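Local coordinates for protein VESB protease (Vibrio cholerae, PDB 4LK4) that probably acts as a secreted, trypsin-like serine endopeptidase of the S1 family, cutting peptide bonds within protein substrates, at residues P23-L28 against A138-T143; A72-N77 against T152-E157; S287-F292 against Y325-E330; D291-S296 against E314-A319. The protein carries 1 engineered substitution. One frame throughout, in Å; residues are numbered along the deposited sequence.

Contact 1. Residues P23-L28 against A138-T143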
loop_
_atom_site.group_PDB
_atom_site.type_symbol
_atom_site.label_atom_id
_atom_site.label_comp_id
_atom_site.label_asym_id
_atom_site.label_seq_id
_atom_site.Cartn_x
_atom_site.Cartn_y
_atom_site.Cartn_z
ATOM N N PRO A 23 10.136 8.242 -14.375
ATOM C CA PRO A 23 8.816 8.721 -14.789
ATOM C C PRO A 23 7.690 8.101 -13.970
ATOM O O PRO A 23 6.593 8.680 -13.909
ATOM C CB PRO A 23 8.741 8.335 -16.267
ATOM C CG PRO A 23 9.654 7.157 -16.407
ATOM C CD PRO A 23 10.708 7.278 -15.337
ATOM N N SER A 24 7.969 6.980 -13.297
ATOM C CA SER A 24 6.949 6.296 -12.503
ATOM C C SER A 24 6.962 6.630 -11.011
ATOM O O SER A 24 6.199 6.053 -10.250
ATOM C CB SER A 24 7.064 4.775 -12.703
ATOM O OG SER A 24 6.732 4.376 -14.040
ATOM N N ILE A 25 7.815 7.546 -10.569
ATOM C CA ILE A 25 7.834 7.938 -9.154
ATOM C C ILE A 25 6.534 8.644 -8.782
ATOM O O ILE A 25 5.873 9.249 -9.629
ATOM C CB ILE A 25 8.983 8.909 -8.868
ATOM C CG1 ILE A 25 9.267 9.061 -7.384
ATOM C CG2 ILE A 25 8.654 10.294 -9.410
ATOM C CD1 ILE A 25 9.773 7.810 -6.713
ATOM N N VAL A 26 6.169 8.599 -7.516
ATOM C CA VAL A 26 4.972 9.302 -7.077
ATOM C C VAL A 26 5.194 10.040 -5.759
ATOM O O VAL A 26 5.763 9.476 -4.815
ATOM C CB VAL A 26 3.819 8.311 -6.874
ATOM C CG1 VAL A 26 2.557 9.045 -6.480
ATOM C CG2 VAL A 26 3.631 7.468 -8.128
ATOM N N ALA A 27 4.748 11.296 -5.710
ATOM C CA ALA A 27 4.691 12.041 -4.469
ATOM C C ALA A 27 3.279 12.000 -3.915
ATOM O O ALA A 27 2.295 12.242 -4.621
ATOM C CB ALA A 27 5.111 13.457 -4.695
ATOM N N LEU A 28 3.184 11.679 -2.644
ATOM C CA LEU A 28 1.905 11.703 -1.946
ATOM C C LEU A 28 1.789 13.030 -1.207
ATOM O O LEU A 28 2.664 13.396 -0.413
ATOM C CB LEU A 28 1.801 10.523 -0.977
ATOM C CG LEU A 28 1.877 9.147 -1.635
ATOM C CD1 LEU A 28 1.664 8.099 -0.560
ATOM C CD2 LEU A 28 0.831 8.991 -2.715
ATOM N N ALA A 138 14.775 6.207 -4.266
ATOM C CA ALA A 138 14.440 7.531 -4.773
ATOM C C ALA A 138 13.357 8.165 -3.925
ATOM O O ALA A 138 12.455 7.494 -3.445
ATOM C CB ALA A 138 14.012 7.464 -6.228
ATOM N N GLY A 139 13.474 9.470 -3.727
ATOM C CA GLY A 139 12.473 10.212 -3.001
ATOM C C GLY A 139 12.998 11.562 -2.591
ATOM O O GLY A 139 14.155 11.900 -2.882
ATOM N N TRP A 140 12.160 12.302 -1.867
ATOM C CA TRP A 140 12.478 13.662 -1.456
ATOM C C TRP A 140 13.237 13.765 -0.104
ATOM O O TRP A 140 14.001 14.748 0.158
ATOM C CB TRP A 140 11.231 14.529 -1.526
ATOM C CG TRP A 140 10.814 14.812 -2.971
ATOM C CD1 TRP A 140 11.131 15.922 -3.726
ATOM C CD2 TRP A 140 9.984 13.996 -3.803
ATOM N NE1 TRP A 140 10.575 15.811 -4.979
ATOM C CE2 TRP A 140 9.864 14.645 -5.049
ATOM C CE3 TRP A 140 9.355 12.757 -3.627
ATOM C CZ2 TRP A 140 9.131 14.105 -6.110
ATOM C CZ3 TRP A 140 8.616 12.220 -4.699
ATOM C CH2 TRP A 140 8.511 12.896 -5.912
ATOM N N GLY A 141 13.176 12.726 0.700
ATOM C CA GLY A 141 13.897 12.768 1.988
ATOM C C GLY A 141 15.419 12.571 2.030
ATOM O O GLY A 141 16.017 12.688 3.114
ATOM N N ILE A 142 16.071 12.248 0.909
ATOM C CA ILE A 142 17.375 11.571 1.003
ATOM C C ILE A 142 18.501 12.480 1.513
ATOM O O ILE A 142 18.657 13.585 1.037
ATOM C CB ILE A 142 17.731 10.846 -0.299
ATOM C CG1 ILE A 142 16.615 9.819 -0.591
ATOM C CG2 ILE A 142 19.093 10.161 -0.172
ATOM C CD1 ILE A 142 16.698 9.144 -1.934
ATOM N N THR A 143 19.269 11.965 2.482
ATOM C CA THR A 143 20.113 12.761 3.404
ATOM C C THR A 143 21.515 12.145 3.633
ATOM O O THR A 143 21.671 11.097 4.270
ATOM C CB THR A 143 19.372 12.969 4.780
ATOM O OG1 THR A 143 18.213 13.772 4.579
ATOM C CG2 THR A 143 20.237 13.672 5.817
#
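Ala27 and the outer end of the Trp140 indole form the tightly packed part of a contact carried mostly by apolar side chains. The methyl carbon Ala27 CB lies 3.7 Å from Trp140 CH2 and meets the neighbouring ring carbon CZ3 about equally closely, approaching the ring at a slant. One residue back, Val26 O reaches the rim of the same indole near the ring plane, 4.0 Å from Trp140 CZ3, so a backbone carbonyl helps to fill that margin. Trp140 does not aim its CB at the strand; with CG beside its own backbone N (chi1 -71°), the indole swings its benzene end across to it. Packing slackens toward Ile25. Its CG1 is 4.2 Å from Trp140 CH2, and its terminal CD1 stops 4.3 Å from Ala138 CB, while the backbones hold apart, with Ile25 CA and Ala138 CA 7.9 Å from each other. The touching residues are all buried; the solvent side belongs to the turn beyond Trp140, where exposed Thr143 folds back so that its OG1 donates to Gly141 O. Trp140 N is bound to Asp198 OD2 at the start of this turn. In the two-barrel trypsin fold, strand 25-30, paired with strand 39-46 and bonded to strand 66-70 in the closed first sheet, thus meets the end of strand 134-139 from the second sheet, with Leu75 packed on both Ala27 and Trp140.

Contact 2. Residues A72-N77 against T152-E157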
loop_
_atom_site.group_PDB
_atom_site.type_symbol
_atom_site.label_atom_id
_atom_site.label_comp_id
_atom_site.label_asym_id
_atom_site.label_seq_id
_atom_site.Cartn_x
_atom_site.Cartn_y
_atom_site.Cartn_z
ATOM N N ALA A 72 6.158 13.195 -10.600
ATOM C CA ALA A 72 6.586 14.433 -9.926
ATOM C C ALA A 72 8.103 14.488 -9.973
ATOM O O ALA A 72 8.744 13.444 -10.007
ATOM C CB ALA A 72 6.091 14.434 -8.469
ATOM N N TYR A 73 8.671 15.685 -9.982
ATOM C CA TYR A 73 10.114 15.839 -9.891
ATOM C C TYR A 73 10.503 17.054 -9.050
ATOM O O TYR A 73 11.052 16.899 -7.972
ATOM C CB TYR A 73 10.723 15.908 -11.274
ATOM C CG TYR A 73 12.192 16.139 -11.224
ATOM C CD1 TYR A 73 13.050 15.092 -10.939
ATOM C CD2 TYR A 73 12.725 17.396 -11.415
ATOM C CE1 TYR A 73 14.408 15.292 -10.882
ATOM C CE2 TYR A 73 14.090 17.619 -11.322
ATOM C CZ TYR A 73 14.919 16.555 -11.067
ATOM O OH TYR A 73 16.273 16.717 -10.974
ATOM N N ASP A 74 10.230 18.252 -9.535
ATOM C CA ASP A 74 10.377 19.501 -8.744
ATOM C C ASP A 74 9.009 19.795 -8.162
ATOM O O ASP A 74 8.080 20.185 -8.889
ATOM C CB ASP A 74 10.809 20.647 -9.631
ATOM C CG ASP A 74 10.876 22.008 -8.903
ATOM O OD1 ASP A 74 10.395 22.086 -7.745
ATOM O OD2 ASP A 74 11.399 22.998 -9.548
ATOM N N LEU A 75 8.859 19.603 -6.856
ATOM C CA LEU A 75 7.517 19.721 -6.275
ATOM C C LEU A 75 6.918 21.123 -6.430
ATOM O O LEU A 75 5.707 21.262 -6.385
ATOM C CB LEU A 75 7.493 19.262 -4.809
ATOM C CG LEU A 75 7.845 17.785 -4.609
ATOM C CD1 LEU A 75 8.233 17.507 -3.194
ATOM C CD2 LEU A 75 6.704 16.890 -4.967
ATOM N N ASN A 76 7.755 22.139 -6.619
ATOM C CA ASN A 76 7.282 23.496 -6.852
ATOM C C ASN A 76 6.832 23.797 -8.291
ATOM O O ASN A 76 6.443 24.929 -8.598
ATOM C CB ASN A 76 8.374 24.493 -6.460
ATOM C CG ASN A 76 8.285 24.931 -5.027
ATOM O OD1 ASN A 76 7.249 24.814 -4.385
ATOM N ND2 ASN A 76 9.375 25.446 -4.516
ATOM N N ASN A 77 6.921 22.809 -9.170
ATOM C CA ASN A 77 6.592 23.004 -10.556
ATOM C C ASN A 77 5.357 22.195 -10.868
ATOM O O ASN A 77 5.466 21.012 -11.218
ATOM C CB ASN A 77 7.767 22.537 -11.415
ATOM C CG ASN A 77 7.558 22.788 -12.920
ATOM O OD1 ASN A 77 6.430 22.913 -13.406
ATOM N ND2 ASN A 77 8.661 22.855 -13.652
ATOM N N THR A 152 14.260 19.419 0.414
ATOM C CA THR A 152 14.304 20.030 -0.904
ATOM C C THR A 152 13.157 19.630 -1.813
ATOM O O THR A 152 12.699 18.508 -1.748
ATOM C CB THR A 152 15.636 19.618 -1.538
ATOM O OG1 THR A 152 16.600 20.570 -1.111
ATOM C CG2 THR A 152 15.644 19.582 -2.983
ATOM N N PRO A 153 12.767 20.511 -2.747
ATOM C CA PRO A 153 11.635 20.161 -3.581
ATOM C C PRO A 153 11.962 19.221 -4.722
ATOM O O PRO A 153 11.071 18.827 -5.462
ATOM C CB PRO A 153 11.145 21.522 -4.085
ATOM C CG PRO A 153 12.335 22.391 -4.049
ATOM C CD PRO A 153 13.289 21.853 -3.043
ATOM N N ILE A 154 13.223 18.851 -4.842
ATOM C CA ILE A 154 13.744 18.098 -5.984
ATOM C C ILE A 154 13.922 16.615 -5.611
ATOM O O ILE A 154 14.504 16.259 -4.565
ATOM C CB ILE A 154 15.109 18.680 -6.423
ATOM C CG1 ILE A 154 15.012 20.191 -6.647
ATOM C CG2 ILE A 154 15.691 17.984 -7.662
ATOM C CD1 ILE A 154 14.457 20.602 -7.985
ATOM N N LEU A 155 13.443 15.754 -6.491
ATOM C CA LEU A 155 13.591 14.320 -6.308
ATOM C C LEU A 155 15.066 13.936 -6.201
ATOM O O LEU A 155 15.871 14.300 -7.035
ATOM C CB LEU A 155 12.909 13.591 -7.471
ATOM C CG LEU A 155 12.970 12.069 -7.483
ATOM C CD1 LEU A 155 12.205 11.488 -6.300
ATOM C CD2 LEU A 155 12.435 11.542 -8.799
ATOM N N GLN A 156 15.409 13.245 -5.128
ATOM C CA GLN A 156 16.742 12.715 -4.928
ATOM C C GLN A 156 16.823 11.200 -5.191
ATOM O O GLN A 156 15.825 10.472 -5.118
ATOM C CB GLN A 156 17.169 12.906 -3.493
ATOM C CG GLN A 156 17.040 14.304 -2.921
ATOM C CD GLN A 156 18.068 15.189 -3.523
ATOM O OE1 GLN A 156 19.275 14.988 -3.344
ATOM N NE2 GLN A 156 17.613 16.107 -4.340
ATOM N N GLU A 157 18.033 10.727 -5.463
ATOM C CA GLU A 157 18.306 9.309 -5.534
ATOM C C GLU A 157 19.607 9.004 -4.805
ATOM O O GLU A 157 20.393 9.896 -4.556
ATOM C CB GLU A 157 18.327 8.811 -6.983
ATOM C CG GLU A 157 19.180 9.619 -7.953
ATOM C CD GLU A 157 19.327 8.970 -9.323
ATOM O OE1 GLU A 157 18.975 7.783 -9.444
ATOM O OE2 GLU A 157 19.796 9.619 -10.287
#
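A single beta bridge between Asp74 and Ile154 ties a surface loop of the trypsin fold to the segment leading into strand 156-162. Two backbone bonds flank it. Pro153 O receives Leu75 N at 2.7 Å along a nearly straight path (171°), whereas Leu155 N reaches Tyr73 O at 3.0 Å with a more bent N-H (142°). Tyr73 O is gripped twice, since Trp140 NE1 also donates to it; the same indole nitrogen makes a weak bond to Pro153 O. Side chains pack on this polar strip. The Tyr73 ring, its CG turned away from the backbone N (chi1 177°), lies across Leu155 at about a right angle, with CD1 3.8 Å from Leu155 CB. At its far end Tyr73 OH is 3.6 Å from the branch methyl Ile154 CG2, while its hydrogen bond goes to Ala17 O. The other arm of Ile154 ends at CD1, 4.0 Å from Asp74 CG. Asp74 also opens a type I turn to Asn77 and heads an Asx turn: Asn76 N binds Asp74 OD1 at 2.9 Å, coming from above the carboxylate plane, and Pro153 CB sits 3.8 Å from that same oxygen OD1 of Asp74.

Contact 3. Residues S287-F292 against Y325-E330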
loop_
_atom_site.group_PDB
_atom_site.type_symbol
_atom_site.label_atom_id
_atom_site.label_comp_id
_atom_site.label_asym_id
_atom_site.label_seq_id
_atom_site.Cartn_x
_atom_site.Cartn_y
_atom_site.Cartn_z
ATOM N N SER A 287 -18.038 -18.111 8.975
ATOM C CA SER A 287 -16.873 -18.318 9.832
ATOM C C SER A 287 -16.793 -17.385 11.055
ATOM O O SER A 287 -16.085 -17.707 12.001
ATOM C CB SER A 287 -15.581 -18.190 9.012
ATOM O OG SER A 287 -15.352 -16.834 8.651
ATOM N N LEU A 288 -17.490 -16.247 11.043
ATOM C CA LEU A 288 -17.396 -15.283 12.148
ATOM C C LEU A 288 -18.335 -15.623 13.306
ATOM O O LEU A 288 -19.329 -16.339 13.103
ATOM C CB LEU A 288 -17.679 -13.871 11.636
ATOM C CG LEU A 288 -16.599 -13.349 10.688
ATOM C CD1 LEU A 288 -17.033 -12.025 10.083
ATOM C CD2 LEU A 288 -15.262 -13.227 11.416
ATOM N N PRO A 289 -18.030 -15.119 14.530
ATOM C CA PRO A 289 -18.850 -15.502 15.700
ATOM C C PRO A 289 -20.261 -14.900 15.744
ATOM O O PRO A 289 -20.700 -14.211 14.801
ATOM C CB PRO A 289 -18.032 -15.020 16.915
ATOM C CG PRO A 289 -16.782 -14.416 16.397
ATOM C CD PRO A 289 -16.838 -14.333 14.902
ATOM N N ALA A 290 -20.938 -15.173 16.857
ATOM C CA ALA A 290 -22.294 -14.701 17.120
ATOM C C ALA A 290 -22.376 -13.197 17.341
ATOM O O ALA A 290 -23.393 -12.592 17.041
ATOM C CB ALA A 290 -22.860 -15.422 18.323
ATOM N N ASP A 291 -21.315 -12.601 17.877
ATOM C CA ASP A 291 -21.203 -11.143 17.960
ATOM C C ASP A 291 -21.460 -10.464 16.615
ATOM O O ASP A 291 -22.018 -9.371 16.549
ATOM C CB ASP A 291 -19.786 -10.738 18.370
ATOM C CG ASP A 291 -19.407 -11.206 19.753
ATOM O OD1 ASP A 291 -20.290 -11.298 20.621
ATOM O OD2 ASP A 291 -18.203 -11.461 19.968
ATOM N N PHE A 292 -20.992 -11.092 15.543
ATOM C CA PHE A 292 -21.052 -10.491 14.226
ATOM C C PHE A 292 -22.342 -10.906 13.554
ATOM O O PHE A 292 -22.824 -11.993 13.773
ATOM C CB PHE A 292 -19.841 -10.927 13.415
ATOM C CG PHE A 292 -19.826 -10.402 12.023
ATOM C CD1 PHE A 292 -20.471 -11.088 11.006
ATOM C CD2 PHE A 292 -19.154 -9.227 11.721
ATOM C CE1 PHE A 292 -20.461 -10.606 9.711
ATOM C CE2 PHE A 292 -19.131 -8.741 10.426
ATOM C CZ PHE A 292 -19.789 -9.432 9.422
ATOM N N TYR A 325 -12.588 -5.598 19.340
ATOM C CA TYR A 325 -13.273 -6.374 18.330
ATOM C C TYR A 325 -12.606 -6.086 17.001
ATOM O O TYR A 325 -12.411 -4.934 16.636
ATOM C CB TYR A 325 -14.761 -5.999 18.265
ATOM C CG TYR A 325 -15.548 -6.390 19.488
ATOM C CD1 TYR A 325 -15.476 -5.638 20.667
ATOM C CD2 TYR A 325 -16.386 -7.506 19.474
ATOM C CE1 TYR A 325 -16.213 -5.998 21.787
ATOM C CE2 TYR A 325 -17.130 -7.864 20.594
ATOM C CZ TYR A 325 -17.034 -7.110 21.742
ATOM O OH TYR A 325 -17.756 -7.473 22.842
ATOM N N GLN A 326 -12.242 -7.148 16.293
ATOM C CA GLN A 326 -11.701 -7.027 14.963
ATOM C C GLN A 326 -12.150 -8.191 14.124
ATOM O O GLN A 326 -11.623 -9.300 14.259
ATOM C CB GLN A 326 -10.177 -6.994 14.997
ATOM C CG GLN A 326 -9.569 -6.608 13.656
ATOM C CD GLN A 326 -8.061 -6.609 13.694
ATOM O OE1 GLN A 326 -7.431 -5.552 13.816
ATOM N NE2 GLN A 326 -7.471 -7.791 13.610
ATOM N N TYR A 327 -13.119 -7.939 13.248
ATOM C CA TYR A 327 -13.655 -8.995 12.393
ATOM C C TYR A 327 -13.401 -8.723 10.924
ATOM O O TYR A 327 -13.767 -7.676 10.408
ATOM C CB TYR A 327 -15.158 -9.187 12.609
ATOM C CG TYR A 327 -15.545 -9.587 13.998
ATOM C CD1 TYR A 327 -14.961 -10.686 14.616
ATOM C CD2 TYR A 327 -16.528 -8.894 14.691
ATOM C CE1 TYR A 327 -15.349 -11.077 15.900
ATOM C CE2 TYR A 327 -16.910 -9.276 15.966
ATOM C CZ TYR A 327 -16.312 -10.357 16.570
ATOM O OH TYR A 327 -16.699 -10.728 17.844
ATOM N N ASP A 328 -12.820 -9.716 10.269
ATOM C CA ASP A 328 -12.539 -9.698 8.850
ATOM C C ASP A 328 -13.482 -10.597 8.093
ATOM O O ASP A 328 -13.684 -11.744 8.460
ATOM C CB ASP A 328 -11.111 -10.179 8.634
ATOM C CG ASP A 328 -10.089 -9.202 9.199
ATOM O OD1 ASP A 328 -10.517 -8.089 9.576
ATOM O OD2 ASP A 328 -8.880 -9.516 9.263
ATOM N N PHE A 329 -14.060 -10.073 7.031
ATOM C CA PHE A 329 -14.933 -10.863 6.181
ATOM C C PHE A 329 -14.618 -10.600 4.711
ATOM O O PHE A 329 -14.107 -9.546 4.338
ATOM C CB PHE A 329 -16.401 -10.557 6.476
ATOM C CG PHE A 329 -16.740 -9.110 6.343
ATOM C CD1 PHE A 329 -16.538 -8.244 7.397
ATOM C CD2 PHE A 329 -17.227 -8.611 5.150
ATOM C CE1 PHE A 329 -16.830 -6.902 7.269
ATOM C CE2 PHE A 329 -17.532 -7.280 5.014
ATOM C CZ PHE A 329 -17.326 -6.416 6.075
ATOM N N GLU A 330 -14.978 -11.568 3.895
ATOM C CA GLU A 330 -14.540 -11.676 2.539
ATOM C C GLU A 330 -15.757 -11.870 1.644
ATOM O O GLU A 330 -16.605 -12.742 1.912
ATOM C CB GLU A 330 -13.640 -12.904 2.460
ATOM C CG GLU A 330 -12.796 -13.018 1.217
ATOM C CD GLU A 330 -11.466 -13.742 1.481
ATOM O OE1 GLU A 330 -11.365 -14.944 1.142
ATOM O OE2 GLU A 330 -10.526 -13.109 2.036
#
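Backbones at Leu288 and Tyr327 stay apart, their CA atoms 7.3 Å from each other, so the irregular segment 287-291, running into a strand at Phe292, rests on strand 325-330 through side chains. Phe292 N bonds back to Pro289 O, curling the chain so that Leu288, Pro289, Asp291 and Phe292 all direct CB at the strand, which answers with its alternate residues Tyr325, Tyr327 and Phe329.

Tyr327 is the hub. Phe292 CB sits over one face of its ring, and the Phe292 ring turns an edge to that ring in an offset edge-to-face pair, centroids 6.0 Å apart and planes at 78°. Pro289 CG comes obliquely to within 3.7 Å of Tyr327 CE1. Beyond the ring, Tyr327 OH lies 2.7 Å from Asp291 OD2, an oxygen that also meets the edge of Tyr325, 3.8 Å from CE2, and has a long, weak ion pair with Arg323.

The other end is mostly apolar. Phe329, its CG lodged between backbone N and carbonyl carbon (chi1 56°), brings CD1 to 4.0 Å from Phe292 CZ, the two rings meeting at a slant. Leu288 joins the two sides: its CD1 lies over the centre of the Phe292 ring and touches Phe329 CB as well, while Leu288 CD2 packs 3.7 Å from the backbone oxygen Asp328 O. Phe268 extends the group with an edge-to-face contact on Phe329. Together Phe292, Tyr327 and Phe329 make an aromatic cluster, consistent with the hydrophobic filling of an Ig-like beta domain.

Contact 4. Residues D291-S296 against E314-A319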
loop_
_atom_site.group_PDB
_atom_site.type_symbol
_atom_site.label_atom_id
_atom_site.label_comp_id
_atom_site.label_asym_id
_atom_site.label_seq_id
_atom_site.Cartn_x
_atom_site.Cartn_y
_atom_site.Cartn_z
ATOM N N ASP A 291 -21.315 -12.601 17.877
ATOM C CA ASP A 291 -21.203 -11.143 17.960
ATOM C C ASP A 291 -21.460 -10.464 16.615
ATOM O O ASP A 291 -22.018 -9.371 16.549
ATOM C CB ASP A 291 -19.786 -10.738 18.370
ATOM C CG ASP A 291 -19.407 -11.206 19.753
ATOM O OD1 ASP A 291 -20.290 -11.298 20.621
ATOM O OD2 ASP A 291 -18.203 -11.461 19.968
ATOM N N PHE A 292 -20.992 -11.092 15.543
ATOM C CA PHE A 292 -21.052 -10.491 14.226
ATOM C C PHE A 292 -22.342 -10.906 13.554
ATOM O O PHE A 292 -22.824 -11.993 13.773
ATOM C CB PHE A 292 -19.841 -10.927 13.415
ATOM C CG PHE A 292 -19.826 -10.402 12.023
ATOM C CD1 PHE A 292 -20.471 -11.088 11.006
ATOM C CD2 PHE A 292 -19.154 -9.227 11.721
ATOM C CE1 PHE A 292 -20.461 -10.606 9.711
ATOM C CE2 PHE A 292 -19.131 -8.741 10.426
ATOM C CZ PHE A 292 -19.789 -9.432 9.422
ATOM N N SER A 293 -22.911 -10.012 12.763
ATOM C CA SER A 293 -24.153 -10.283 12.066
ATOM C C SER A 293 -24.235 -9.404 10.818
ATOM O O SER A 293 -23.600 -8.355 10.751
ATOM C CB SER A 293 -25.362 -10.076 13.001
ATOM O OG SER A 293 -25.303 -8.852 13.744
ATOM N N VAL A 294 -24.988 -9.859 9.821
ATOM C CA VAL A 294 -25.212 -9.111 8.590
ATOM C C VAL A 294 -26.626 -8.560 8.598
ATOM O O VAL A 294 -27.567 -9.300 8.419
ATOM C CB VAL A 294 -25.067 -10.017 7.351
ATOM C CG1 VAL A 294 -25.346 -9.236 6.066
ATOM C CG2 VAL A 294 -23.688 -10.639 7.324
ATOM N N LEU A 295 -26.792 -7.264 8.787
ATOM C CA LEU A 295 -28.137 -6.696 8.801
ATOM C C LEU A 295 -28.756 -6.646 7.417
ATOM O O LEU A 295 -29.955 -6.746 7.273
ATOM C CB LEU A 295 -28.110 -5.290 9.384
ATOM C CG LEU A 295 -27.490 -5.192 10.776
ATOM C CD1 LEU A 295 -27.753 -3.814 11.359
ATOM C CD2 LEU A 295 -28.020 -6.285 11.696
ATOM N N SER A 296 -27.927 -6.488 6.403
ATOM C CA SER A 296 -28.392 -6.263 5.046
ATOM C C SER A 296 -27.246 -6.641 4.117
ATOM O O SER A 296 -26.128 -6.223 4.345
ATOM C CB SER A 296 -28.734 -4.783 4.858
ATOM O OG SER A 296 -29.582 -4.600 3.737
ATOM N N GLU A 314 -24.332 -4.330 4.954
ATOM C CA GLU A 314 -24.425 -3.591 6.218
ATOM C C GLU A 314 -24.262 -4.574 7.372
ATOM O O GLU A 314 -25.083 -5.467 7.560
ATOM C CB GLU A 314 -25.740 -2.833 6.288
ATOM C CG GLU A 314 -25.757 -1.643 7.240
ATOM C CD GLU A 314 -27.182 -1.163 7.587
ATOM O OE1 GLU A 314 -28.211 -1.805 7.197
ATOM O OE2 GLU A 314 -27.275 -0.131 8.277
ATOM N N VAL A 315 -23.167 -4.437 8.113
ATOM C CA VAL A 315 -22.820 -5.409 9.134
ATOM C C VAL A 315 -22.893 -4.803 10.497
ATOM O O VAL A 315 -22.844 -3.596 10.644
ATOM C CB VAL A 315 -21.413 -6.000 8.932
ATOM C CG1 VAL A 315 -21.287 -6.536 7.519
ATOM C CG2 VAL A 315 -20.318 -4.993 9.232
ATOM N N ALA A 316 -22.997 -5.669 11.491
ATOM C CA ALA A 316 -23.109 -5.229 12.858
ATOM C C ALA A 316 -22.298 -6.072 13.825
ATOM O O ALA A 316 -21.957 -7.217 13.550
ATOM C CB ALA A 316 -24.574 -5.197 13.281
ATOM N N VAL A 317 -21.994 -5.467 14.966
ATOM C CA VAL A 317 -21.315 -6.126 16.059
ATOM C C VAL A 317 -22.048 -5.765 17.332
ATOM O O VAL A 317 -22.215 -4.588 17.644
ATOM C CB VAL A 317 -19.847 -5.676 16.186
ATOM C CG1 VAL A 317 -19.232 -6.222 17.471
ATOM C CG2 VAL A 317 -19.053 -6.134 14.979
ATOM N N ASP A 318 -22.478 -6.790 18.055
ATOM C CA ASP A 318 -23.128 -6.633 19.346
ATOM C C ASP A 318 -22.014 -6.757 20.370
ATOM O O ASP A 318 -21.656 -7.856 20.791
ATOM C CB ASP A 318 -24.206 -7.715 19.537
ATOM C CG ASP A 318 -25.076 -7.487 20.770
ATOM O OD1 ASP A 318 -25.145 -6.336 21.260
ATOM O OD2 ASP A 318 -25.716 -8.458 21.236
ATOM N N ALA A 319 -21.424 -5.621 20.718
ATOM C CA ALA A 319 -20.341 -5.587 21.686
ATOM C C ALA A 319 -20.929 -5.551 23.080
ATOM O O ALA A 319 -21.465 -4.523 23.515
ATOM C CB ALA A 319 -19.462 -4.375 21.460
#
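Leu295 leans over the partner strand, and each carbon of its side chain finds something there. CB lies 3.5 Å from Glu314 O and 4.1 Å from the carboxylate oxygen OE1 of Glu314. CG, set beside the backbone N (chi1 -55°), moves along the strand to Ala316 CB at 3.8 Å. Both end methyls face that same carbon, Leu295 CD1 at 4.0 Å and CD2 at 3.9 Å from Ala316 CB. Glu314 O also takes two backbone donors: Leu295 N, close at 2.8 Å but weak because its N-H is bent to 128°, and Ser296 N, in the carbonyl plane on a lone pair. Glu314 N completes the pair with a nearly straight bond (174°) to Ser296 O, 2.7 Å away. Further along, Ser293 and Ala316 exchange bonds in both directions, and Asp318 N donates to Asp291 O. On the opposite face of the sheet from Ser293 and Ala316, the end of the Phe292 ring rests on Val315. Two residues set against one Glu314 define a classic beta bulge, here in strand 292-297, which forms an outermost antiparallel strand of the Ig-like domain's sheet within this chain.

How the contacts relate
The four contacts fall into two pairs, one in the trypsin-like part and one in the Ig-like part, on opposite sides of the chain's centre. Contacts 1 and 2 have centres about 8 Å apart, contact 1 using strand 134-139 and contact 2 its sheet neighbour 156-162, with Trp140 NE1 to Tyr73 O as a link; contact 1 is buried and mostly apolar, while contact 2, nearer the surface, relies on backbone bonds and polar turns. Contacts 3 and 4, also about 8 Å apart between centres, share Asp291 and Phe292. There the loop packs through aromatic side chains, whereas the following strand is laced by main-chain bonds, with its exposed residues at the bulge. Both of these are partly buried.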